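Local coordinates for putative uncharacterized protein TTHA0988 (Thermus thermophilus, PDB 3OEP) that is of unknown function but is a homologue of the KipI and KipA proteins, and was wrongly assigned as an allophanate hydrolase, at residues Pro81-Gly86 and Gly202-Glu207; Gly86-Glu91 and Pro136-Pro141; Ala102-His107 and Phe197-Gly202; Phe123-Glu128 and Gly166-Leu171; Ala147-Val152 and Gly158-Pro163. One frame throughout, in Å; residues are numbered along the deposited sequence.

From the N terminus, interactions 1 to 4 open in turn on strand 77-83, the start of helix 89-96, helix 100-108 and strand 124-127. Interaction 2 is the first to close, at loop 136-141, so it crosses interactions 3 and 4. Interaction 5 then makes the short hairpin of strands 149-153 and 156-159. Interaction 4 closes around that hairpin at Trp-168, interaction 3 around both on strand 194-199, and interaction 1 around all the others, in the loop after that strand. Together they tie sheet strands, two helices and surface loops of one cyclophilin-like unit, the helices being held by salt bridges and, on helix 100-108, an aromatic pair as well.

Interaction 1. Residues Pro81-Gly86 and Gly202-Glu207; sequences PVRYDG and GPTPPE
Arg-83 lays the edge of its guanidinium group against the carbonyl of Gly-202 and the hydroxyl of Thr-204. NH2 does most of the work: it gives a nearly straight bond to Gly-202 O (2.8 Å, 168° at the hydrogen) and a second to Thr-204 OG1 at 3.0 Å. NH1 reaches the same hydroxyl oxygen at 3.2 Å, a more bent bond, so that OG1 is gripped end-on by two nitrogens. All these acceptors lie close to the guanidinium plane, which fixes the rotation of the group. A fourth hold comes from its own segment, where NH1 forms a salt bridge to Asp-85 OD2 at 2.8 Å, the oxygen being met from above the carboxylate plane. One bridging water accepts from both Arg-83 NE (3.2 Å) and Gly-202 N (3.2 Å). The arginine reaches across because CG stands anti to the backbone N (chi1 -170°) and the chain bends at chi3, swinging the flat end toward the loop. At the backbone angles of Gly-202 a side chain would collide with the carbonyl oxygen of the residue before, so only glycine fits comfortably at this position. After Arg-83 the backbone leaves the strand through an inverse gamma turn centred on Tyr-84. The contact lies at the surface of the cyclophilin-like sheet, in which strand 77-83 runs between strands 169-174 and 194-199; Arg-83 bonds to Thr-173 through its backbone and Val-82 to Leu-198, while the 202-207 loop leads away from the end of strand 194-199.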
# COMPACT_ATOMS: atom_id res chain seq x y z
N PRO A 81 25.32 -5.49 11.30
CA PRO A 81 26.55 -5.94 10.64
C PRO A 81 26.42 -5.76 9.14
O PRO A 81 25.35 -6.05 8.59
CB PRO A 81 26.65 -7.43 11.01
CG PRO A 81 25.63 -7.66 12.05
CD PRO A 81 24.58 -6.61 11.91
N VAL A 82 27.48 -5.28 8.49
CA VAL A 82 27.44 -4.93 7.07
C VAL A 82 28.69 -5.40 6.34
O VAL A 82 29.81 -5.21 6.83
CB VAL A 82 27.34 -3.40 6.87
CG1 VAL A 82 27.24 -3.04 5.38
CG2 VAL A 82 26.17 -2.85 7.63
N ARG A 83 28.50 -6.01 5.17
CA ARG A 83 29.60 -6.33 4.27
C ARG A 83 29.65 -5.19 3.25
O ARG A 83 28.68 -4.96 2.52
CB ARG A 83 29.35 -7.66 3.56
CG ARG A 83 30.55 -8.17 2.79
CD ARG A 83 30.18 -9.17 1.70
NE ARG A 83 29.31 -10.24 2.18
CZ ARG A 83 28.08 -10.52 1.74
NH1 ARG A 83 27.51 -9.81 0.77
NH2 ARG A 83 27.42 -11.53 2.28
N TYR A 84 30.77 -4.47 3.20
CA TYR A 84 30.88 -3.29 2.33
C TYR A 84 31.36 -3.71 0.94
O TYR A 84 32.51 -3.48 0.57
CB TYR A 84 31.78 -2.22 2.95
CG TYR A 84 31.09 -1.49 4.09
CD1 TYR A 84 30.15 -0.49 3.82
CD2 TYR A 84 31.35 -1.81 5.41
CE1 TYR A 84 29.49 0.17 4.86
CE2 TYR A 84 30.70 -1.15 6.46
CZ TYR A 84 29.78 -0.16 6.17
OH TYR A 84 29.13 0.50 7.18
N ASP A 85 30.44 -4.33 0.21
CA ASP A 85 30.68 -4.87 -1.13
C ASP A 85 29.77 -4.20 -2.15
O ASP A 85 29.53 -4.75 -3.24
CB ASP A 85 30.44 -6.39 -1.12
CG ASP A 85 28.96 -6.76 -0.86
OD1 ASP A 85 28.15 -5.89 -0.48
OD2 ASP A 85 28.61 -7.95 -1.05
N GLY A 86 29.27 -3.01 -1.81
CA GLY A 86 28.28 -2.33 -2.64
C GLY A 86 28.80 -1.99 -4.02
O GLY A 86 29.96 -1.60 -4.18
N GLY A 202 30.12 -12.46 6.59
CA GLY A 202 29.01 -13.38 6.76
C GLY A 202 28.23 -13.54 5.48
O GLY A 202 28.45 -12.78 4.53
N PRO A 203 27.30 -14.50 5.46
CA PRO A 203 26.46 -14.74 4.30
C PRO A 203 25.38 -13.68 4.14
O PRO A 203 24.91 -13.09 5.12
CB PRO A 203 25.83 -16.09 4.61
CG PRO A 203 25.71 -16.11 6.10
CD PRO A 203 26.93 -15.37 6.60
N THR A 204 24.96 -13.46 2.90
CA THR A 204 23.84 -12.58 2.63
C THR A 204 22.57 -13.27 3.12
O THR A 204 22.35 -14.44 2.80
CB THR A 204 23.73 -12.30 1.13
OG1 THR A 204 24.95 -11.70 0.67
CG2 THR A 204 22.56 -11.40 0.82
N PRO A 205 21.75 -12.57 3.91
CA PRO A 205 20.51 -13.20 4.37
C PRO A 205 19.59 -13.52 3.19
O PRO A 205 19.63 -12.82 2.18
CB PRO A 205 19.86 -12.13 5.27
CG PRO A 205 20.97 -11.23 5.65
CD PRO A 205 21.92 -11.23 4.50
N PRO A 206 18.77 -14.57 3.32
CA PRO A 206 17.81 -14.84 2.25
C PRO A 206 16.80 -13.70 2.07
O PRO A 206 16.57 -12.93 3.00
CB PRO A 206 17.12 -16.13 2.70
CG PRO A 206 17.37 -16.24 4.16
CD PRO A 206 18.62 -15.48 4.47
N GLU A 207 16.20 -13.61 0.89
CA GLU A 207 15.10 -12.68 0.69
C GLU A 207 13.92 -13.12 1.56
O GLU A 207 13.70 -14.33 1.71
CB GLU A 207 14.63 -12.65 -0.76
CG GLU A 207 15.60 -12.07 -1.74
CD GLU A 207 14.97 -11.84 -3.11
OE1 GLU A 207 13.76 -12.12 -3.28
OE2 GLU A 207 15.70 -11.39 -4.02
O HOH W 1 31.54 -11.81 3.83

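Interaction 2. Residues Gly86-Glu91 and Pro136-Pro141; sequences GEDLPE and PRKPHP
A charged cluster at the N-terminal end of helix 89-96 joins that helix to the loop 136-141, with Asp-88 and Lys-138 at its centre. The two side chains come from opposite directions, and Lys-138 NZ makes a salt bridge and hydrogen bond to Asp-88 OD1 at 3.1 Å. The ammonium group stands well above the carboxylate plane, 54° out of it. Lys-138 gets there by bending its chain at chi3 and chi4, which turns NZ toward the start of the helix. Glu-91, in the first turn of the helix, adds a looser attraction: its OE1 is 4.1 Å from Lys-138 NZ, beyond salt-bridge range. A water accepts from Lys-138 NZ at 2.9 Å and donates weakly to Glu-91 OE2, an oxygen that also pairs with Arg-95. The buried carboxylate of Asp-88 has several partners, Lys-138 on OD1 and, on OD2, the backbone N-H of Leu-170 and a salt bridge from Arg-142. An alanine at Asp-88 is likely to leave Lys-138 without its salt-bridge partner and to deprive Arg-142 and the Leu-170 amide of a shared acceptor. Asp-88 belongs to a type I beta turn, Gly-86 to Leu-89, that leads into helix 89-96, and its carboxylate ties the start of that helix to loop 136-141 and strand 169-174 in the cyclophilin-like unit.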
# COMPACT_ATOMS: atom_id res chain seq x y z
N GLY A 86 29.27 -3.01 -1.81
CA GLY A 86 28.28 -2.33 -2.64
C GLY A 86 28.80 -1.99 -4.02
O GLY A 86 29.96 -1.60 -4.18
N GLU A 87 27.92 -2.13 -5.01
CA GLU A 87 28.28 -1.92 -6.41
C GLU A 87 28.74 -0.48 -6.68
O GLU A 87 29.51 -0.25 -7.60
CB GLU A 87 27.08 -2.26 -7.31
CG GLU A 87 27.37 -2.27 -8.81
CD GLU A 87 26.15 -2.67 -9.64
OE1 GLU A 87 25.43 -3.60 -9.24
OE2 GLU A 87 25.93 -2.04 -10.70
N ASP A 88 28.26 0.48 -5.88
CA ASP A 88 28.59 1.90 -6.06
C ASP A 88 29.74 2.40 -5.17
O ASP A 88 30.10 3.57 -5.24
CB ASP A 88 27.35 2.76 -5.80
CG ASP A 88 26.22 2.46 -6.76
OD1 ASP A 88 26.50 2.26 -7.96
OD2 ASP A 88 25.05 2.43 -6.31
N LEU A 89 30.31 1.53 -4.35
CA LEU A 89 31.31 1.96 -3.38
C LEU A 89 32.50 2.66 -4.06
O LEU A 89 32.90 3.75 -3.63
CB LEU A 89 31.74 0.79 -2.48
CG LEU A 89 32.68 1.07 -1.31
CD1 LEU A 89 32.11 2.12 -0.40
CD2 LEU A 89 32.94 -0.22 -0.53
N PRO A 90 33.05 2.07 -5.14
CA PRO A 90 34.16 2.76 -5.81
C PRO A 90 33.79 4.14 -6.37
O PRO A 90 34.59 5.08 -6.25
CB PRO A 90 34.55 1.80 -6.94
CG PRO A 90 34.12 0.46 -6.46
CD PRO A 90 32.86 0.71 -5.68
N GLU A 91 32.61 4.26 -6.97
CA GLU A 91 32.15 5.54 -7.53
C GLU A 91 31.87 6.58 -6.45
O GLU A 91 32.19 7.76 -6.61
CB GLU A 91 30.88 5.33 -8.35
CG GLU A 91 30.40 6.58 -9.07
CD GLU A 91 29.03 6.40 -9.69
OE1 GLU A 91 28.85 5.43 -10.45
OE2 GLU A 91 28.14 7.24 -9.41
N PRO A 136 24.48 13.08 -3.79
CA PRO A 136 23.14 12.92 -4.32
C PRO A 136 22.85 11.50 -4.81
O PRO A 136 23.76 10.75 -5.15
CB PRO A 136 23.09 13.91 -5.50
CG PRO A 136 24.18 14.85 -5.28
CD PRO A 136 25.24 14.10 -4.54
N ARG A 137 21.56 11.17 -4.84
CA ARG A 137 21.11 9.93 -5.43
C ARG A 137 21.41 9.91 -6.93
O ARG A 137 21.75 10.94 -7.53
CB ARG A 137 19.62 9.71 -5.15
CG ARG A 137 18.66 10.69 -5.80
CD ARG A 137 17.23 10.41 -5.33
NE ARG A 137 16.22 10.88 -6.28
CZ ARG A 137 15.69 12.10 -6.31
NH1 ARG A 137 16.05 13.03 -5.43
NH2 ARG A 137 14.78 12.40 -7.23
N LYS A 138 21.29 8.73 -7.53
CA LYS A 138 21.60 8.56 -8.94
C LYS A 138 20.57 9.29 -9.80
O LYS A 138 19.40 9.37 -9.43
CB LYS A 138 21.64 7.07 -9.29
CG LYS A 138 22.73 6.29 -8.56
CD LYS A 138 22.64 4.80 -8.82
CE LYS A 138 23.51 4.38 -9.99
NZ LYS A 138 24.96 4.33 -9.62
N PRO A 139 21.01 9.84 -10.95
CA PRO A 139 20.09 10.50 -11.87
C PRO A 139 18.96 9.58 -12.33
O PRO A 139 17.82 10.03 -12.44
CB PRO A 139 20.97 10.88 -13.07
CG PRO A 139 22.35 10.91 -12.54
CD PRO A 139 22.42 9.95 -11.40
N HIS A 140 19.29 8.32 -12.58
CA HIS A 140 18.30 7.32 -12.96
C HIS A 140 18.39 6.14 -11.99
O HIS A 140 19.47 5.62 -11.75
CB HIS A 140 18.55 6.83 -14.38
CG HIS A 140 18.53 7.93 -15.40
ND1 HIS A 140 17.38 8.64 -15.70
CD2 HIS A 140 19.50 8.44 -16.19
CE1 HIS A 140 17.66 9.54 -16.63
NE2 HIS A 140 18.93 9.43 -16.95
N PRO A 141 17.24 5.73 -11.43
CA PRO A 141 17.26 4.61 -10.49
C PRO A 141 17.50 3.26 -11.16
O PRO A 141 17.21 3.08 -12.34
CB PRO A 141 15.86 4.66 -9.87
CG PRO A 141 15.00 5.24 -10.94
CD PRO A 141 15.87 6.20 -11.70
O HOH W 2 26.42 5.74 -7.52

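Interaction 3. Residues Ala102-His107 and Phe197-Gly202; sequences AVKALH and FLEAEG
His-107 and Phe-197 meet ring to ring, and Lys-104 and Glu-199 by charge, two contacts that fasten helix 100-108 to strand 194-199. The imidazole brings CE1 over the centre of one face of the phenyl ring, with CE1 to Phe-197 CD2 at 3.4 Å. The ring planes are inclined at 43° with centroids 4.4 Å apart, a slanted meeting that is neither a stack nor a T. At chi1 -170° the imidazole of His-107 swings out from the helix to the phenyl ring. Nearer the surface, Lys-104 holds its chain extended and NZ bonds to Glu-199 OE2 at 3.1 Å, on the syn side and 18° out of the carboxylate plane. The lysine's aliphatic part also runs by the acid, CD lying 3.5 Å from Glu-199 OE2. In the next shell both imidazole nitrogens are engaged, ND1 with the Tyr-84 hydroxyl and NE2 with Thr-157 OG1, which fixes the turn of the ring. Lys-104 has a second carboxylate in Glu-101. With an alanine in place of Phe-197, the face under His-107 CE1 would be missing and a gap would probably open between helix and sheet. Tyr-112 meets the Phe-197 ring at a steep angle, and Val-82 and Ile-80 of strand 77-83 pack against it. The helix thus rests on the sheet, with Val-150 and Val-152 of strand 149-153 also touching His-107.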
# COMPACT_ATOMS: atom_id res chain seq x y z
N ALA A 102 38.02 4.92 3.81
CA ALA A 102 37.50 6.15 4.40
C ALA A 102 35.97 6.20 4.29
O ALA A 102 35.31 6.62 5.23
CB ALA A 102 38.11 7.38 3.73
N VAL A 103 35.43 5.77 3.15
CA VAL A 103 33.98 5.66 2.99
C VAL A 103 33.37 4.72 4.03
O VAL A 103 32.39 5.06 4.70
CB VAL A 103 33.58 5.18 1.59
CG1 VAL A 103 32.08 4.85 1.54
CG2 VAL A 103 33.92 6.24 0.56
N LYS A 104 33.95 3.53 4.17
CA LYS A 104 33.47 2.56 5.15
C LYS A 104 33.50 3.12 6.57
O LYS A 104 32.54 2.97 7.33
CB LYS A 104 34.31 1.30 5.12
CG LYS A 104 34.25 0.50 3.84
CD LYS A 104 35.08 -0.77 4.05
CE LYS A 104 35.57 -1.39 2.78
NZ LYS A 104 36.45 -2.53 3.16
N ALA A 105 34.59 3.77 6.93
CA ALA A 105 34.74 4.33 8.27
C ALA A 105 33.73 5.44 8.54
O ALA A 105 33.10 5.47 9.61
CB ALA A 105 36.16 4.82 8.49
N LEU A 106 33.55 6.33 7.57
CA LEU A 106 32.55 7.40 7.68
C LEU A 106 31.15 6.84 7.85
O LEU A 106 30.37 7.33 8.67
CB LEU A 106 32.60 8.35 6.47
CG LEU A 106 33.75 9.36 6.46
CD1 LEU A 106 33.94 9.96 5.07
CD2 LEU A 106 33.54 10.46 7.49
N HIS A 107 30.82 5.81 7.08
CA HIS A 107 29.49 5.21 7.18
C HIS A 107 29.21 4.63 8.57
O HIS A 107 28.09 4.75 9.07
CB HIS A 107 29.25 4.15 6.12
CG HIS A 107 27.82 3.71 6.05
ND1 HIS A 107 27.38 2.49 6.52
CD2 HIS A 107 26.71 4.38 5.64
CE1 HIS A 107 26.07 2.41 6.36
NE2 HIS A 107 25.64 3.55 5.84
N PHE A 197 26.10 0.81 12.39
CA PHE A 197 26.60 -0.14 11.41
C PHE A 197 27.99 -0.59 11.83
O PHE A 197 28.77 0.18 12.41
CB PHE A 197 26.68 0.51 10.03
CG PHE A 197 25.34 0.80 9.42
CD1 PHE A 197 24.65 -0.17 8.73
CD2 PHE A 197 24.78 2.06 9.51
CE1 PHE A 197 23.42 0.10 8.14
CE2 PHE A 197 23.54 2.34 8.94
CZ PHE A 197 22.87 1.36 8.25
N LEU A 198 28.30 -1.85 11.52
CA LEU A 198 29.61 -2.41 11.85
C LEU A 198 30.06 -3.34 10.74
O LEU A 198 29.33 -4.25 10.36
CB LEU A 198 29.51 -3.18 13.16
CG LEU A 198 30.79 -3.83 13.66
CD1 LEU A 198 31.83 -2.76 14.00
CD2 LEU A 198 30.47 -4.69 14.87
N GLU A 199 31.27 -3.12 10.22
CA GLU A 199 31.79 -3.97 9.15
C GLU A 199 31.94 -5.39 9.68
O GLU A 199 32.45 -5.61 10.79
CB GLU A 199 33.13 -3.46 8.62
CG GLU A 199 33.63 -4.27 7.42
CD GLU A 199 34.86 -3.67 6.75
OE1 GLU A 199 35.65 -3.00 7.44
OE2 GLU A 199 35.03 -3.89 5.53
N ALA A 200 31.48 -6.35 8.89
CA ALA A 200 31.50 -7.75 9.28
C ALA A 200 31.52 -8.67 8.07
O ALA A 200 31.15 -8.26 6.96
CB ALA A 200 30.28 -8.07 10.15
N GLU A 201 31.93 -9.91 8.31
CA GLU A 201 31.87 -10.96 7.31
C GLU A 201 30.68 -11.86 7.62
O GLU A 201 30.26 -11.99 8.78
CB GLU A 201 33.16 -11.78 7.32
CG GLU A 201 34.36 -11.01 6.84
CD GLU A 201 35.63 -11.84 6.77
OE1 GLU A 201 35.63 -12.99 7.27
OE2 GLU A 201 36.63 -11.34 6.21
N GLY A 202 30.12 -12.46 6.59
CA GLY A 202 29.01 -13.38 6.76
C GLY A 202 28.23 -13.54 5.48
O GLY A 202 28.45 -12.78 4.53

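Interaction 4. Residues Phe123-Glu128 and Gly166-Leu171; sequences FPFLAE and GGWNLL
Phe-125 and Trp-168 form a purely apolar contact between aromatic side chains, reaching across the sheet from strand 124-127 to the loop just before strand 169-174. The backbones stay far apart, the nearest CA atoms, those of these two residues, being 11.6 Å from each other. The side chains approach at about a right angle, yet the rings end with planes only 27° apart. The rings are displaced sidelong, with little of one over the other and 5.2 Å between the centroids of the phenyl and the six-membered indole ring. The touch is made by the far corner of the indole: Trp-168 CH2 lies 3.7 Å from Phe-125 CD1 and 3.8 Å from Phe-125 CE1. In this cyclophilin-like sheet, strands 149-153 and 156-159 lie between the two strands concerned, and the indole passes over them, touching Ala-151, Ala-153 and Gln-156. Phe-125 rests on Gln-156 too, and on Ala-116 of strand 112-117. For Trp-168 the reach follows from CG standing anti to the carbonyl carbon (chi1 -75°). Tyr-160 also packs on the indole and meets Phe-123 edge-to-face; a glycerol, probably from the crystallisation liquor, lies about 3 Å from the Trp-168 side chain.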
# COMPACT_ATOMS: atom_id res chain seq x y z
N PHE A 123 11.53 -0.66 5.77
CA PHE A 123 12.65 0.14 5.23
C PHE A 123 12.93 1.35 6.13
O PHE A 123 12.08 2.24 6.22
CB PHE A 123 12.26 0.64 3.83
CG PHE A 123 13.41 1.16 2.98
CD1 PHE A 123 14.34 2.05 3.47
CD2 PHE A 123 13.50 0.78 1.65
CE1 PHE A 123 15.38 2.52 2.67
CE2 PHE A 123 14.53 1.25 0.84
CZ PHE A 123 15.47 2.12 1.36
N PRO A 124 14.11 1.40 6.76
CA PRO A 124 14.42 2.54 7.63
C PRO A 124 15.09 3.67 6.88
O PRO A 124 15.98 3.43 6.07
CB PRO A 124 15.40 1.94 8.63
CG PRO A 124 16.16 0.93 7.81
CD PRO A 124 15.18 0.39 6.80
N PHE A 125 14.64 4.89 7.14
CA PHE A 125 15.36 6.08 6.71
C PHE A 125 16.12 6.59 7.92
O PHE A 125 15.51 6.99 8.91
CB PHE A 125 14.41 7.15 6.17
CG PHE A 125 13.88 6.87 4.77
CD1 PHE A 125 14.42 5.87 3.96
CD2 PHE A 125 12.86 7.65 4.26
CE1 PHE A 125 13.92 5.65 2.68
CE2 PHE A 125 12.36 7.42 2.99
CZ PHE A 125 12.89 6.43 2.20
N LEU A 126 17.44 6.53 7.84
CA LEU A 126 18.34 6.85 8.94
C LEU A 126 19.12 8.13 8.66
O LEU A 126 19.49 8.39 7.53
CB LEU A 126 19.33 5.71 9.12
CG LEU A 126 18.74 4.33 9.43
CD1 LEU A 126 19.63 3.23 8.86
CD2 LEU A 126 18.57 4.17 10.91
N ALA A 127 19.38 8.91 9.71
CA ALA A 127 20.21 10.11 9.60
C ALA A 127 20.96 10.27 10.92
O ALA A 127 20.51 9.72 11.93
CB ALA A 127 19.33 11.35 9.31
N GLU A 128 22.09 10.99 10.97
CA GLU A 128 22.69 11.75 9.86
C GLU A 128 23.97 11.12 9.33
O GLU A 128 24.90 10.81 10.09
CB GLU A 128 23.07 13.15 10.34
CG GLU A 128 21.92 14.02 10.81
CD GLU A 128 22.36 15.36 11.39
OE1 GLU A 128 23.58 15.61 11.54
OE2 GLU A 128 21.47 16.17 11.72
N GLY A 166 15.37 1.57 -7.06
CA GLY A 166 16.00 2.53 -6.16
C GLY A 166 17.19 3.24 -6.77
O GLY A 166 17.95 2.65 -7.55
N GLY A 167 17.35 4.51 -6.41
CA GLY A 167 18.43 5.34 -6.94
C GLY A 167 19.46 5.75 -5.91
O GLY A 167 20.31 6.58 -6.20
N TRP A 168 19.39 5.19 -4.71
CA TRP A 168 20.39 5.49 -3.68
C TRP A 168 21.71 4.79 -4.01
O TRP A 168 21.75 3.84 -4.80
CB TRP A 168 19.87 5.13 -2.28
CG TRP A 168 18.85 6.11 -1.76
CD1 TRP A 168 18.09 6.98 -2.50
CD2 TRP A 168 18.47 6.31 -0.39
NE1 TRP A 168 17.27 7.71 -1.68
CE2 TRP A 168 17.48 7.32 -0.38
CE3 TRP A 168 18.87 5.74 0.82
CZ2 TRP A 168 16.88 7.77 0.80
CZ3 TRP A 168 18.27 6.19 1.99
CH2 TRP A 168 17.29 7.19 1.97
N ASN A 169 22.80 5.31 -3.43
CA ASN A 169 24.14 4.83 -3.73
C ASN A 169 24.45 3.62 -2.85
O ASN A 169 24.50 3.73 -1.63
CB ASN A 169 25.16 5.94 -3.48
CG ASN A 169 24.90 7.17 -4.34
OD1 ASN A 169 25.17 7.15 -5.55
ND2 ASN A 169 24.39 8.24 -3.73
N LEU A 170 24.67 2.47 -3.49
CA LEU A 170 24.79 1.19 -2.78
C LEU A 170 26.21 0.96 -2.27
O LEU A 170 27.15 0.82 -3.06
CB LEU A 170 24.37 0.03 -3.70
CG LEU A 170 23.04 0.17 -4.42
CD1 LEU A 170 22.74 -1.13 -5.19
CD2 LEU A 170 21.90 0.51 -3.47
N LEU A 171 26.34 0.93 -0.95
CA LEU A 171 27.64 0.77 -0.28
C LEU A 171 27.92 -0.65 0.20
O LEU A 171 29.08 -1.04 0.33
CB LEU A 171 27.73 1.71 0.93
CG LEU A 171 27.55 3.20 0.68
CD1 LEU A 171 27.96 3.97 1.93
CD2 LEU A 171 28.38 3.63 -0.54

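Interaction 5. Residues Ala147-Val152 and Gly158-Pro163; sequences AHAVAV and GIYPLP
Ala-151 and Gly-158 pair backbone to backbone in the buried, hydrogen-bonded part of this contact, whereas at the end near partly exposed Pro-163 packing alone joins that residue to Ala-147. Gly-158 N bonds to Ala-151 O at 2.9 Å and Ala-151 N returns a bond to Gly-158 O at 3.0 Å. Next to them Val-150 and Ile-159 form a non-hydrogen-bonded pair, beside which Ile-159 CA points its hydrogen at Ala-149 O (3.3 Å) and Val-150 CA at Gly-158 O. These are strands 149-153 and 156-159 of an antiparallel beta hairpin in the cyclophilin-like sheet. Where strand 156-159 ends, Tyr-160 N still bonds to Ala-149 O at 2.9 Å; beyond it His-148 N, at a residue with positive phi, bonds to Tyr-160 O at 2.6 Å. The Tyr-160 ring turns its edge to the alanines, CE2 lying 3.8 Å from Ala-151 CB, while its hydroxyl bonds to a glycerol probably from the crystallisation liquor. Toward Pro-163 the pairing gives way to a van der Waals touch, Ala-147 CB to Pro-163 CD at 3.8 Å. There His-148 turns its CB bond away from the hairpin partner and gives NE2 to the carbonyl of Pro-206.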
# COMPACT_ATOMS: atom_id res chain seq x y z
N ALA A 147 17.61 -7.14 -2.18
CA ALA A 147 17.27 -7.16 -0.77
C ALA A 147 18.54 -7.05 0.05
O ALA A 147 19.57 -7.61 -0.32
CB ALA A 147 16.53 -8.46 -0.41
N HIS A 148 18.43 -6.30 1.15
CA HIS A 148 19.49 -6.11 2.16
C HIS A 148 20.58 -5.12 1.75
O HIS A 148 21.56 -4.93 2.49
CB HIS A 148 20.10 -7.44 2.60
CG HIS A 148 19.08 -8.50 2.85
ND1 HIS A 148 18.04 -8.33 3.74
CD2 HIS A 148 18.91 -9.72 2.30
CE1 HIS A 148 17.29 -9.42 3.74
NE2 HIS A 148 17.80 -10.28 2.88
N ALA A 149 20.40 -4.45 0.62
CA ALA A 149 21.33 -3.41 0.19
C ALA A 149 21.33 -2.25 1.18
O ALA A 149 20.27 -1.79 1.63
CB ALA A 149 20.97 -2.91 -1.22
N VAL A 150 22.53 -1.81 1.54
CA VAL A 150 22.75 -0.66 2.41
C VAL A 150 23.21 0.49 1.52
O VAL A 150 24.17 0.35 0.75
CB VAL A 150 23.82 -0.97 3.47
CG1 VAL A 150 24.20 0.29 4.26
CG2 VAL A 150 23.33 -2.08 4.42
N ALA A 151 22.55 1.64 1.64
CA ALA A 151 22.69 2.72 0.66
C ALA A 151 22.68 4.10 1.27
O ALA A 151 22.18 4.28 2.38
CB ALA A 151 21.59 2.60 -0.39
N VAL A 152 23.26 5.07 0.56
CA VAL A 152 23.26 6.45 1.02
C VAL A 152 22.79 7.42 -0.06
O VAL A 152 23.01 7.23 -1.25
CB VAL A 152 24.65 6.91 1.54
CG1 VAL A 152 25.09 6.08 2.74
CG2 VAL A 152 25.71 6.85 0.42
N GLY A 158 20.00 4.07 4.32
CA GLY A 158 18.86 3.18 4.41
C GLY A 158 19.23 1.75 4.10
O GLY A 158 20.33 1.46 3.62
N ILE A 159 18.31 0.84 4.42
CA ILE A 159 18.49 -0.58 4.16
C ILE A 159 17.26 -1.08 3.40
O ILE A 159 16.15 -1.00 3.92
CB ILE A 159 18.64 -1.40 5.46
CG1 ILE A 159 19.75 -0.81 6.34
CG2 ILE A 159 18.93 -2.87 5.11
CD1 ILE A 159 19.78 -1.36 7.75
N TYR A 160 17.47 -1.55 2.18
CA TYR A 160 16.37 -2.11 1.37
C TYR A 160 16.00 -3.48 1.95
O TYR A 160 16.82 -4.39 1.91
CB TYR A 160 16.80 -2.24 -0.10
CG TYR A 160 16.96 -0.93 -0.84
CD1 TYR A 160 15.99 -0.50 -1.75
CD2 TYR A 160 18.07 -0.12 -0.64
CE1 TYR A 160 16.13 0.71 -2.43
CE2 TYR A 160 18.22 1.09 -1.32
CZ TYR A 160 17.24 1.50 -2.21
OH TYR A 160 17.38 2.69 -2.89
N PRO A 161 14.78 -3.65 2.51
CA PRO A 161 14.45 -4.95 3.11
C PRO A 161 14.07 -6.02 2.08
O PRO A 161 14.19 -7.21 2.36
CB PRO A 161 13.23 -4.63 3.99
CG PRO A 161 13.12 -3.13 4.01
CD PRO A 161 13.72 -2.65 2.75
N LEU A 162 13.60 -5.56 0.92
CA LEU A 162 13.09 -6.39 -0.16
C LEU A 162 13.64 -5.83 -1.47
O LEU A 162 13.96 -4.63 -1.54
CB LEU A 162 11.56 -6.31 -0.21
CG LEU A 162 10.76 -6.72 1.03
CD1 LEU A 162 9.69 -5.68 1.38
CD2 LEU A 162 10.12 -8.07 0.83
N PRO A 163 13.72 -6.66 -2.51
CA PRO A 163 14.13 -6.12 -3.81
C PRO A 163 13.15 -5.06 -4.29
O PRO A 163 11.94 -5.24 -4.18
CB PRO A 163 14.11 -7.34 -4.74
CG PRO A 163 14.14 -8.52 -3.85
CD PRO A 163 13.47 -8.11 -2.58